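Local atomic coordinates of importin subunit beta-1 (Saccharomyces cerevisiae, PDB entry 5OWU), a protein that imports proteins into the nucleus as the beta subunit of the importin heterodimer, partnering importin alpha, which recognises the classical nuclear localization signal of the cargo. Residues Glu638-Tyr643 against Val660-Asp665; Ile666-Glu671 against Ala710-Ala715; Asp708-Ser711 against Asp716-Pro719; Ala726-Ala731 against Asp756-Ile761; Glu752-Ala757 against Phe780-Gln785. All blocks are in the same frame, centred on the assembly; numbering follows the deposited sequence.

Interaction 1: residues Glu638-Tyr643 against Val660-Asp665; sequences ETFSPY and VGFIAD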
# COMPACT_ATOMS: atom_id res chain seq x y z
N GLU A 638 17.61 -11.76 -34.10
CA GLU A 638 18.79 -10.98 -34.45
C GLU A 638 18.49 -9.48 -34.36
O GLU A 638 19.25 -8.73 -33.74
CB GLU A 638 19.26 -11.34 -35.86
CG GLU A 638 20.65 -10.79 -36.18
CD GLU A 638 20.92 -10.68 -37.66
OE1 GLU A 638 20.28 -11.41 -38.45
OE2 GLU A 638 21.77 -9.84 -38.05
N THR A 639 17.39 -9.04 -34.97
CA THR A 639 17.02 -7.63 -34.90
C THR A 639 16.63 -7.20 -33.49
O THR A 639 16.86 -6.05 -33.11
CB THR A 639 15.88 -7.34 -35.87
OG1 THR A 639 16.28 -7.67 -37.20
CG2 THR A 639 15.47 -5.87 -35.81
N PHE A 640 16.01 -8.09 -32.72
CA PHE A 640 15.53 -7.70 -31.40
C PHE A 640 16.65 -7.66 -30.36
O PHE A 640 16.56 -6.90 -29.39
CB PHE A 640 14.43 -8.66 -30.94
CG PHE A 640 13.81 -8.29 -29.63
CD1 PHE A 640 13.27 -7.04 -29.43
CD2 PHE A 640 13.77 -9.20 -28.59
CE1 PHE A 640 12.70 -6.70 -28.22
CE2 PHE A 640 13.20 -8.87 -27.39
CZ PHE A 640 12.67 -7.63 -27.19
N SER A 641 17.71 -8.43 -30.56
CA SER A 641 18.76 -8.56 -29.55
C SER A 641 19.32 -7.23 -29.07
O SER A 641 19.46 -7.05 -27.85
CB SER A 641 19.88 -9.46 -30.10
OG SER A 641 20.99 -9.46 -29.22
N PRO A 642 19.68 -6.29 -29.95
CA PRO A 642 20.21 -5.01 -29.43
C PRO A 642 19.25 -4.31 -28.49
O PRO A 642 19.65 -3.86 -27.41
CB PRO A 642 20.48 -4.20 -30.72
CG PRO A 642 20.58 -5.22 -31.80
CD PRO A 642 19.65 -6.32 -31.42
N TYR A 643 17.97 -4.22 -28.88
CA TYR A 643 16.97 -3.61 -28.01
C TYR A 643 16.89 -4.36 -26.69
O TYR A 643 16.90 -3.75 -25.61
CB TYR A 643 15.60 -3.62 -28.69
CG TYR A 643 15.55 -2.84 -29.97
CD1 TYR A 643 15.56 -1.46 -29.97
CD2 TYR A 643 15.45 -3.50 -31.19
CE1 TYR A 643 15.50 -0.75 -31.15
CE2 TYR A 643 15.38 -2.80 -32.37
CZ TYR A 643 15.41 -1.43 -32.34
OH TYR A 643 15.34 -0.74 -33.52
N VAL A 660 13.38 -8.79 -18.61
CA VAL A 660 13.49 -10.06 -17.88
C VAL A 660 12.26 -10.91 -18.14
O VAL A 660 12.34 -12.14 -18.26
CB VAL A 660 13.69 -9.82 -16.38
CG1 VAL A 660 13.63 -11.15 -15.61
CG2 VAL A 660 15.02 -9.15 -16.11
N GLY A 661 11.08 -10.27 -18.22
CA GLY A 661 9.87 -11.02 -18.53
C GLY A 661 9.91 -11.62 -19.92
O GLY A 661 9.32 -12.68 -20.16
N PHE A 662 10.58 -10.95 -20.86
CA PHE A 662 10.82 -11.56 -22.17
C PHE A 662 11.65 -12.83 -22.02
O PHE A 662 11.32 -13.87 -22.61
CB PHE A 662 11.53 -10.58 -23.09
CG PHE A 662 11.89 -11.17 -24.43
CD1 PHE A 662 10.97 -11.20 -25.45
CD2 PHE A 662 13.15 -11.69 -24.65
CE1 PHE A 662 11.29 -11.75 -26.69
CE2 PHE A 662 13.48 -12.24 -25.88
CZ PHE A 662 12.55 -12.27 -26.90
N ILE A 663 12.73 -12.76 -21.25
CA ILE A 663 13.53 -13.96 -21.02
C ILE A 663 12.66 -15.07 -20.44
O ILE A 663 12.72 -16.23 -20.87
CB ILE A 663 14.74 -13.65 -20.12
CG1 ILE A 663 15.62 -12.59 -20.77
CG2 ILE A 663 15.57 -14.93 -19.88
CD1 ILE A 663 16.74 -12.08 -19.88
N ALA A 664 11.82 -14.73 -19.46
CA ALA A 664 10.91 -15.72 -18.87
C ALA A 664 10.03 -16.35 -19.94
O ALA A 664 9.85 -17.57 -19.95
CB ALA A 664 10.05 -15.07 -17.79
N ASP A 665 9.49 -15.54 -20.84
CA ASP A 665 8.61 -16.09 -21.88
C ASP A 665 9.36 -17.01 -22.82
O ASP A 665 8.91 -18.13 -23.09
CB ASP A 665 7.94 -14.96 -22.66
CG ASP A 665 6.66 -14.49 -22.00
OD1 ASP A 665 5.87 -15.36 -21.58
OD2 ASP A 665 6.46 -13.26 -21.88
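Phe640 pushes the CE2 corner of its ring over the middle of the Phe662 ring, where CE2 stands 3.4 Å above the Phe662 ring plane. The evidence for a T-shaped (edge-to-face) pair is twofold: the ring centroids are 4.8 Å apart, and the planes meet at 62°, well away from parallel. All six ring carbons of Phe662 lie within 4.0 Å of Phe640 CE2, CZ and CE1 being nearest, both at 3.5 Å, whereas Phe640 CD2 grazes only part of the same face. Each phenyl extends toward the opposite helix because its CG is set trans to the backbone N (chi1 -177° for Phe640, 176° for Phe662), and the two side chains pass each other in opposite senses. This reach spans a wide backbone gap, for the CA atoms of Phe640 and Phe662 are 11.1 Å apart. The pair joins helices 637-649 and 655-669 inside HEAT 15, while helix 615-629 supplies Phe619 and Ile622 against Phe640 and Ser623 against Phe662. Both phenylalanines are buried. A slightly positive C-H rim meets an electron-rich face, so dispersion and a weak electrostatic attraction, with no formal charge involved, probably hold the pair.

Interaction 2: residues Ile666-Glu671 against Ala710-Ala715; sequences ISNSLE and ASNIGA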
# COMPACT_ATOMS: atom_id res chain seq x y z
N ILE A 666 10.52 -16.58 -23.34
CA ILE A 666 11.17 -17.41 -24.35
C ILE A 666 11.75 -18.67 -23.73
O ILE A 666 11.86 -19.70 -24.40
CB ILE A 666 12.26 -16.63 -25.13
CG1 ILE A 666 13.37 -16.13 -24.21
CG2 ILE A 666 11.64 -15.46 -25.90
CD1 ILE A 666 14.64 -15.78 -24.95
N SER A 667 12.12 -18.63 -22.45
CA SER A 667 12.58 -19.86 -21.81
C SER A 667 11.50 -20.94 -21.87
O SER A 667 11.82 -22.13 -21.98
CB SER A 667 12.99 -19.59 -20.36
OG SER A 667 11.86 -19.56 -19.51
N ASN A 668 10.23 -20.55 -21.80
CA ASN A 668 9.13 -21.51 -21.89
C ASN A 668 8.73 -21.79 -23.33
O ASN A 668 8.43 -22.95 -23.67
CB ASN A 668 7.92 -20.98 -21.11
CG ASN A 668 8.24 -20.73 -19.64
OD1 ASN A 668 8.74 -21.61 -18.93
ND2 ASN A 668 7.95 -19.52 -19.17
N SER A 669 8.72 -20.78 -24.20
CA SER A 669 8.20 -20.93 -25.55
C SER A 669 9.21 -21.53 -26.53
O SER A 669 8.79 -22.07 -27.56
CB SER A 669 7.73 -19.57 -26.09
OG SER A 669 8.84 -18.71 -26.31
N LEU A 670 10.51 -21.43 -26.27
CA LEU A 670 11.50 -21.95 -27.20
C LEU A 670 11.84 -23.42 -26.96
O LEU A 670 12.47 -24.04 -27.82
CB LEU A 670 12.79 -21.12 -27.14
CG LEU A 670 12.71 -19.69 -27.69
CD1 LEU A 670 14.06 -19.04 -27.61
CD2 LEU A 670 12.22 -19.66 -29.13
N GLU A 671 11.43 -23.98 -25.83
CA GLU A 671 11.69 -25.39 -25.50
C GLU A 671 13.18 -25.66 -25.73
O GLU A 671 14.01 -24.89 -25.24
CB GLU A 671 10.73 -26.27 -26.30
CG GLU A 671 9.26 -25.92 -26.12
CD GLU A 671 8.33 -27.01 -26.61
OE1 GLU A 671 8.56 -28.19 -26.28
OE2 GLU A 671 7.36 -26.68 -27.34
N ALA A 710 16.45 -22.46 -15.14
CA ALA A 710 16.75 -23.79 -14.63
C ALA A 710 15.66 -24.78 -15.03
O ALA A 710 15.94 -25.95 -15.31
CB ALA A 710 16.89 -23.76 -13.11
N SER A 711 14.40 -24.33 -15.07
CA SER A 711 13.35 -25.29 -15.35
C SER A 711 13.46 -25.81 -16.77
O SER A 711 13.15 -26.97 -17.04
CB SER A 711 11.97 -24.67 -15.14
OG SER A 711 10.98 -25.65 -15.35
N ASN A 712 13.90 -24.96 -17.69
CA ASN A 712 13.90 -25.36 -19.08
C ASN A 712 15.22 -25.98 -19.54
O ASN A 712 15.21 -26.84 -20.43
CB ASN A 712 13.52 -24.16 -19.94
CG ASN A 712 12.03 -23.78 -19.78
OD1 ASN A 712 11.16 -24.47 -20.30
ND2 ASN A 712 11.75 -22.71 -19.04
N ILE A 713 16.37 -25.60 -18.95
CA ILE A 713 17.65 -26.16 -19.40
C ILE A 713 18.11 -27.33 -18.55
O ILE A 713 19.14 -27.96 -18.87
CB ILE A 713 18.76 -25.08 -19.47
CG1 ILE A 713 19.23 -24.63 -18.07
CG2 ILE A 713 18.28 -23.88 -20.28
CD1 ILE A 713 20.48 -23.72 -18.11
N GLY A 714 17.39 -27.65 -17.48
CA GLY A 714 17.66 -28.86 -16.72
C GLY A 714 19.10 -28.93 -16.24
O GLY A 714 19.63 -27.99 -15.63
N ALA A 715 19.73 -30.07 -16.52
CA ALA A 715 21.09 -30.34 -16.06
C ALA A 715 22.10 -29.31 -16.57
O ALA A 715 23.13 -29.09 -15.91
CB ALA A 715 21.52 -31.74 -16.48
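Asn712 ND2 donates a hydrogen bond to Asn668 OD1 at 3.2 Å, for the one of two deposited Asn712 conformers considered here. The bond is provisional, because this conformer also crowds the Ser667 carbonyl. As modelled it is nearly straight, with an N-H...O angle of 169°, and the acceptor lies close to the amide plane of Asn712. At the other end the fit is poorer: ND2 sits above the carbonyl plane of Asn668, 49° out of it, which misses the lone-pair directions. The asparagines meet nearly perpendicular, their amide planes 64° apart. Close packing accounts for the rest. The Asn712 side chain lies against Ser667, and its ND2 comes within 3.2 Å of Ser667 OG at an angle too poor for a bond. Within the helices, Ser667 OG bonds to Ala664 O and Asn712 ND2 to Asp708 O. These groups thus turn back on their own helices as well as facing across the junction between HEAT 15 and HEAT 16, near the C-terminal ends of helices 655-669 and 698-713. Long, off the lone pair and tied to one conformer, the amide-amide bond is probably a weak link of uncertain weight between neighbouring repeats, made at the surface, where Asn668 is exposed.

Interaction 3: residues Asp708-Ser711 against Asp716-Pro719; sequences DIAS and DFIP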
# COMPACT_ATOMS: atom_id res chain seq x y z
N ASP A 708 12.87 -19.98 -14.03
CA ASP A 708 12.46 -20.29 -15.39
C ASP A 708 13.60 -20.94 -16.15
O ASP A 708 13.42 -21.99 -16.78
CB ASP A 708 12.00 -19.01 -16.10
CG ASP A 708 10.80 -18.38 -15.43
OD1 ASP A 708 9.89 -19.13 -15.05
OD2 ASP A 708 10.79 -17.15 -15.29
N ILE A 709 14.79 -20.36 -16.06
CA ILE A 709 15.90 -20.85 -16.87
C ILE A 709 16.24 -22.27 -16.44
O ILE A 709 16.28 -23.20 -17.25
CB ILE A 709 17.10 -19.90 -16.77
CG1 ILE A 709 16.73 -18.57 -17.44
CG2 ILE A 709 18.35 -20.54 -17.40
CD1 ILE A 709 17.81 -17.50 -17.41
N ALA A 710 16.45 -22.46 -15.14
CA ALA A 710 16.75 -23.79 -14.63
C ALA A 710 15.66 -24.78 -15.03
O ALA A 710 15.94 -25.95 -15.31
CB ALA A 710 16.89 -23.76 -13.11
N SER A 711 14.40 -24.33 -15.07
CA SER A 711 13.35 -25.29 -15.35
C SER A 711 13.46 -25.81 -16.77
O SER A 711 13.15 -26.97 -17.04
CB SER A 711 11.97 -24.67 -15.14
OG SER A 711 10.98 -25.65 -15.35
N ASP A 716 21.83 -28.67 -17.71
CA ASP A 716 22.73 -27.62 -18.19
C ASP A 716 22.91 -26.51 -17.16
O ASP A 716 23.86 -25.72 -17.26
CB ASP A 716 22.19 -27.02 -19.49
CG ASP A 716 22.41 -27.92 -20.70
OD1 ASP A 716 22.91 -29.05 -20.55
OD2 ASP A 716 22.08 -27.47 -21.82
N PHE A 717 22.02 -26.43 -16.17
CA PHE A 717 22.06 -25.39 -15.15
C PHE A 717 23.10 -25.67 -14.07
O PHE A 717 23.46 -24.75 -13.33
CB PHE A 717 20.68 -25.27 -14.50
CG PHE A 717 20.48 -23.99 -13.73
CD1 PHE A 717 20.25 -22.80 -14.40
CD2 PHE A 717 20.48 -23.98 -12.34
CE1 PHE A 717 20.03 -21.62 -13.69
CE2 PHE A 717 20.27 -22.81 -11.63
CZ PHE A 717 20.05 -21.63 -12.31
N ILE A 718 23.60 -26.90 -13.97
CA ILE A 718 24.41 -27.27 -12.81
C ILE A 718 25.62 -26.37 -12.64
O ILE A 718 25.94 -26.01 -11.49
CB ILE A 718 24.76 -28.77 -12.87
CG1 ILE A 718 23.48 -29.59 -12.63
CG2 ILE A 718 25.84 -29.12 -11.86
CD1 ILE A 718 23.59 -31.06 -12.98
N PRO A 719 26.35 -25.97 -13.68
CA PRO A 719 27.51 -25.10 -13.44
C PRO A 719 27.17 -23.75 -12.83
O PRO A 719 28.04 -23.15 -12.18
CB PRO A 719 28.13 -24.95 -14.84
CG PRO A 719 27.70 -26.19 -15.56
CD PRO A 719 26.31 -26.46 -15.06
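Ala710 CB sits over the centre of the Phe717 ring, 3.5 Å from its centroid and only 6° off the ring normal, which defines a CH-pi contact on one face. The centring shows in the individual distances too: the methyl carbon CB of Ala710 is 3.7 to 3.9 Å from each of the six ring carbons of Phe717. Ala710 CA adds to the same shell, lying 3.6 Å from Phe717 CD1. A looser touch comes from Ile709, whose CG2 approaches Phe717 CD1 at 4.2 Å and obliquely to the ring, while the far end of that side chain leads away. What brings the phenyl here is first its own torsion, with CG swung opposite the backbone N (chi1 -163°) so that the ring extends toward helix 698-713. Next comes the chain path: Gly714, with positive phi, ends the helical run, and a 3-10 segment then carries Phe717 back until its CA is 5.6 Å from that of Ala710. Farther out, Met682 of helix 675-689 touches both Ile709 and Phe717, Ile761 of helix 741-764 touches both Ala710 and Phe717, and Asp716 makes a salt bridge with Arg675. A buried aromatic folded back onto the helix just completed here closes a short helix-to-helix connection in a HEAT-repeat solenoid, at the step from HEAT 16 to HEAT 17.

Interaction 4: residues Ala726-Ala731 against Asp756-Ile761; sequences ALCVAA and DAYVGI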
# COMPACT_ATOMS: atom_id res chain seq x y z
N ALA A 726 23.77 -19.19 -3.87
CA ALA A 726 24.29 -18.15 -2.99
C ALA A 726 23.35 -16.96 -3.00
O ALA A 726 22.86 -16.53 -1.94
CB ALA A 726 25.70 -17.74 -3.44
N LEU A 727 23.00 -16.49 -4.20
CA LEU A 727 22.10 -15.35 -4.31
C LEU A 727 20.81 -15.63 -3.55
O LEU A 727 20.38 -14.83 -2.71
CB LEU A 727 21.81 -15.05 -5.78
CG LEU A 727 22.98 -14.47 -6.58
CD1 LEU A 727 22.59 -14.35 -8.04
CD2 LEU A 727 23.42 -13.12 -6.03
N CYS A 728 20.22 -16.80 -3.78
CA CYS A 728 18.95 -17.09 -3.14
C CYS A 728 19.10 -17.03 -1.63
O CYS A 728 18.32 -16.36 -0.94
CB CYS A 728 18.41 -18.45 -3.60
SG CYS A 728 17.82 -18.44 -5.31
N VAL A 729 20.16 -17.65 -1.10
CA VAL A 729 20.38 -17.61 0.34
C VAL A 729 20.47 -16.16 0.80
O VAL A 729 19.74 -15.73 1.70
CB VAL A 729 21.64 -18.40 0.73
CG1 VAL A 729 22.11 -18.06 2.15
CG2 VAL A 729 21.36 -19.88 0.64
N ALA A 730 21.33 -15.38 0.14
CA ALA A 730 21.49 -14.00 0.56
C ALA A 730 20.15 -13.29 0.58
O ALA A 730 19.84 -12.53 1.50
CB ALA A 730 22.49 -13.28 -0.35
N ALA A 731 19.30 -13.60 -0.41
CA ALA A 731 18.02 -12.92 -0.51
C ALA A 731 17.06 -13.37 0.59
O ALA A 731 16.33 -12.55 1.15
CB ALA A 731 17.40 -13.16 -1.88
N ASP A 756 9.97 -18.96 -6.43
CA ASP A 756 10.02 -19.26 -7.86
C ASP A 756 11.33 -19.94 -8.23
O ASP A 756 11.35 -20.96 -8.94
CB ASP A 756 9.87 -17.97 -8.69
CG ASP A 756 8.46 -17.41 -8.68
OD1 ASP A 756 7.52 -18.15 -8.37
OD2 ASP A 756 8.31 -16.22 -9.02
N ALA A 757 12.45 -19.36 -7.79
CA ALA A 757 13.76 -19.90 -8.13
C ALA A 757 13.88 -21.36 -7.71
O ALA A 757 14.31 -22.21 -8.50
CB ALA A 757 14.86 -19.06 -7.49
N TYR A 758 13.50 -21.66 -6.47
CA TYR A 758 13.66 -23.02 -5.96
C TYR A 758 12.74 -23.99 -6.68
O TYR A 758 13.11 -25.15 -6.92
CB TYR A 758 13.41 -23.07 -4.45
CG TYR A 758 14.48 -22.42 -3.59
CD1 TYR A 758 15.78 -22.26 -4.06
CD2 TYR A 758 14.19 -21.97 -2.31
CE1 TYR A 758 16.76 -21.67 -3.28
CE2 TYR A 758 15.16 -21.38 -1.52
CZ TYR A 758 16.44 -21.23 -2.01
OH TYR A 758 17.41 -20.64 -1.23
N VAL A 759 11.52 -23.56 -7.01
CA VAL A 759 10.61 -24.43 -7.76
C VAL A 759 11.23 -24.79 -9.11
O VAL A 759 11.28 -25.96 -9.50
CB VAL A 759 9.25 -23.74 -7.94
CG1 VAL A 759 8.37 -24.48 -8.96
CG2 VAL A 759 8.53 -23.68 -6.62
N GLY A 760 11.72 -23.78 -9.83
CA GLY A 760 12.31 -24.04 -11.13
C GLY A 760 13.54 -24.92 -11.04
O GLY A 760 13.77 -25.78 -11.89
N ILE A 761 14.36 -24.71 -10.01
CA ILE A 761 15.60 -25.47 -9.86
C ILE A 761 15.29 -26.92 -9.54
O ILE A 761 15.86 -27.85 -10.13
CB ILE A 761 16.49 -24.82 -8.78
CG1 ILE A 761 17.15 -23.57 -9.36
CG2 ILE A 761 17.55 -25.79 -8.28
CD1 ILE A 761 17.82 -22.68 -8.31
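The helical segments bearing Cys728 and Ala757 run roughly antiparallel, their axes 11.2 Å apart at closest approach with a signed crossing angle of -149°, and the CA atoms of these two residues come within 7.7 Å. Cys728 points into the gap and divides its contacts between two partners. Its sulfur SG meets the methyl CB of Ala757 at 3.7 Å, having been placed trans to the carbonyl carbon (chi1 -72°). The same SG lies 4.8 Å from the centroid of the Tyr758 ring and 45° off the ring normal, an oblique sulfur-aromatic contact. Antiparallel pairing of consecutive helices, here 718-732 and 741-764, is the basic build of a HEAT repeat, in this case HEAT 17. The small Ala757 lets Cys728 approach its helix, whereas Tyr758 spans the gap with a long side chain: its CE1 reaches Cys728 CB at 3.6 Å, and its OH comes to 3.4 Å from the same CB. The hydroxyl also skirts Val729, 4.4 Å from CG2, without bonding to it. Its polar partner is Gln732 OE1, one turn farther along helix 718-732, and this hydrogen bond tethers the end of the tyrosine where it meets apolar neighbours.

Interaction 5: residues Glu752-Ala757 against Phe780-Gln785; sequences EAVLDA and FQFIAQ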
# COMPACT_ATOMS: atom_id res chain seq x y z
N GLU A 752 8.97 -14.33 -2.39
CA GLU A 752 8.18 -14.99 -3.42
C GLU A 752 9.05 -15.34 -4.63
O GLU A 752 8.90 -16.42 -5.22
CB GLU A 752 7.01 -14.09 -3.84
CG GLU A 752 5.92 -13.98 -2.79
CD GLU A 752 4.84 -12.99 -3.14
OE1 GLU A 752 5.08 -12.09 -3.98
OE2 GLU A 752 3.73 -13.10 -2.57
N ALA A 753 9.97 -14.44 -5.00
CA ALA A 753 10.88 -14.73 -6.11
C ALA A 753 11.83 -15.87 -5.77
O ALA A 753 12.16 -16.69 -6.63
CB ALA A 753 11.68 -13.49 -6.49
N VAL A 754 12.29 -15.94 -4.52
CA VAL A 754 13.13 -17.06 -4.12
C VAL A 754 12.36 -18.36 -4.26
O VAL A 754 12.88 -19.37 -4.76
CB VAL A 754 13.67 -16.85 -2.69
CG1 VAL A 754 14.36 -18.12 -2.16
CG2 VAL A 754 14.65 -15.68 -2.66
N LEU A 755 11.08 -18.35 -3.87
CA LEU A 755 10.25 -19.54 -4.06
C LEU A 755 10.18 -19.94 -5.53
O LEU A 755 10.30 -21.13 -5.86
CB LEU A 755 8.85 -19.30 -3.50
CG LEU A 755 7.84 -20.45 -3.63
CD1 LEU A 755 8.39 -21.75 -3.05
CD2 LEU A 755 6.53 -20.06 -2.94
N ASP A 756 9.97 -18.96 -6.43
CA ASP A 756 10.02 -19.26 -7.86
C ASP A 756 11.33 -19.94 -8.23
O ASP A 756 11.35 -20.96 -8.94
CB ASP A 756 9.87 -17.97 -8.69
CG ASP A 756 8.46 -17.41 -8.68
OD1 ASP A 756 7.52 -18.15 -8.37
OD2 ASP A 756 8.31 -16.22 -9.02
N ALA A 757 12.45 -19.36 -7.79
CA ALA A 757 13.76 -19.90 -8.13
C ALA A 757 13.88 -21.36 -7.71
O ALA A 757 14.31 -22.21 -8.50
CB ALA A 757 14.86 -19.06 -7.49
N PHE A 780 14.80 -25.83 2.89
CA PHE A 780 13.88 -26.04 3.99
C PHE A 780 13.84 -24.85 4.93
O PHE A 780 12.78 -24.53 5.48
CB PHE A 780 14.24 -27.32 4.74
CG PHE A 780 13.43 -28.50 4.31
CD1 PHE A 780 12.24 -28.79 4.94
CD2 PHE A 780 13.85 -29.31 3.26
CE1 PHE A 780 11.48 -29.87 4.55
CE2 PHE A 780 13.09 -30.39 2.86
CZ PHE A 780 11.90 -30.67 3.50
N GLN A 781 14.97 -24.15 5.12
CA GLN A 781 14.94 -22.91 5.88
C GLN A 781 14.01 -21.90 5.23
O GLN A 781 13.18 -21.26 5.90
CB GLN A 781 16.35 -22.32 6.00
CG GLN A 781 17.32 -23.17 6.81
CD GLN A 781 18.76 -22.66 6.71
OE1 GLN A 781 19.00 -21.50 6.36
NE2 GLN A 781 19.72 -23.54 6.99
N PHE A 782 14.11 -21.76 3.90
CA PHE A 782 13.17 -20.87 3.22
C PHE A 782 11.73 -21.30 3.46
O PHE A 782 10.85 -20.48 3.78
CB PHE A 782 13.45 -20.81 1.72
CG PHE A 782 12.43 -20.03 0.97
CD1 PHE A 782 12.47 -18.64 0.96
CD2 PHE A 782 11.39 -20.67 0.32
CE1 PHE A 782 11.51 -17.91 0.29
CE2 PHE A 782 10.43 -19.94 -0.36
CZ PHE A 782 10.49 -18.56 -0.37
N ILE A 783 11.45 -22.60 3.30
CA ILE A 783 10.08 -23.08 3.45
C ILE A 783 9.57 -22.77 4.85
O ILE A 783 8.41 -22.36 5.03
CB ILE A 783 10.01 -24.59 3.13
CG1 ILE A 783 10.42 -24.83 1.67
CG2 ILE A 783 8.60 -25.12 3.39
CD1 ILE A 783 10.40 -26.29 1.22
N ALA A 784 10.42 -22.92 5.86
CA ALA A 784 10.05 -22.53 7.22
C ALA A 784 9.66 -21.06 7.26
O ALA A 784 8.66 -20.70 7.91
CB ALA A 784 11.20 -22.82 8.19
N GLN A 785 10.42 -20.20 6.58
CA GLN A 785 10.00 -18.81 6.49
C GLN A 785 8.59 -18.69 5.92
O GLN A 785 7.79 -17.87 6.38
CB GLN A 785 10.98 -18.00 5.65
CG GLN A 785 12.39 -17.96 6.19
CD GLN A 785 13.25 -16.97 5.45
OE1 GLN A 785 12.87 -15.82 5.28
NE2 GLN A 785 14.41 -17.43 5.00
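The Phe782 ring carries Val754 CG1 on one face, 3.6 Å above the plane but displaced toward the rim. A centroid distance of 4.0 Å and an angle of 25° from the ring normal qualify this as a CH-pi contact, and the displacement explains why Phe782 CD1, at 3.7 Å from CG1, is its nearest ring atom. Leu755 gathers at the outer end of the same ring: its CB lies 3.6 Å from Phe782 CE2, and its backbone N approaches CZ obliquely at the same distance, 3.6 Å. The leucine side chain stands roughly perpendicular to that of the phenylalanine, while Val754 and Phe782 run alongside each other, pointing opposite ways. Two consecutive residues of one helix thus receive a single phenyl, which extends to them with CG anti to its own backbone N (chi1 174°); the ring bridges the 8.0 Å between the CA atoms of Leu755 and Phe782. All three residues are buried. Gln732 of helix 718-732 touches both Val754 and Phe782, its backbone O bonding to Gln785 NE2, while on helix 796-812 Ala801 and Leu805 pack against Leu755. Helix 741-764 of HEAT 17 is in this way joined to helix 776-788 of HEAT 18 by one phenyl laid against two consecutive aliphatic residues, a form of the continuous hydrophobic core that runs from repeat to repeat through a HEAT solenoid.

Four of the five contacts are buried and apolar; interaction 2, partly buried, is the one that rests on a side-chain hydrogen bond, itself provisional. Interactions 1 and 4 join helices within single repeats, HEAT 15 and HEAT 17, whereas 2 and 5 connect neighbouring repeats and 3 secures the turn between HEAT 16 and HEAT 17. Shared helices bind the series: 655-669 serves interactions 1 and 2, 698-713 serves 2 and 3, the start of 718-732 and the turn before it serve 3, the helix itself serves 4, and 741-764 serves 4 and 5. Centres of 4 and 5 are about 7 Å apart, with Tyr758 touching Phe782. Aromatic partners differ: a second ring in 1, a methyl in 3, sulfur in 4, a methyl and a leucine CB in 5.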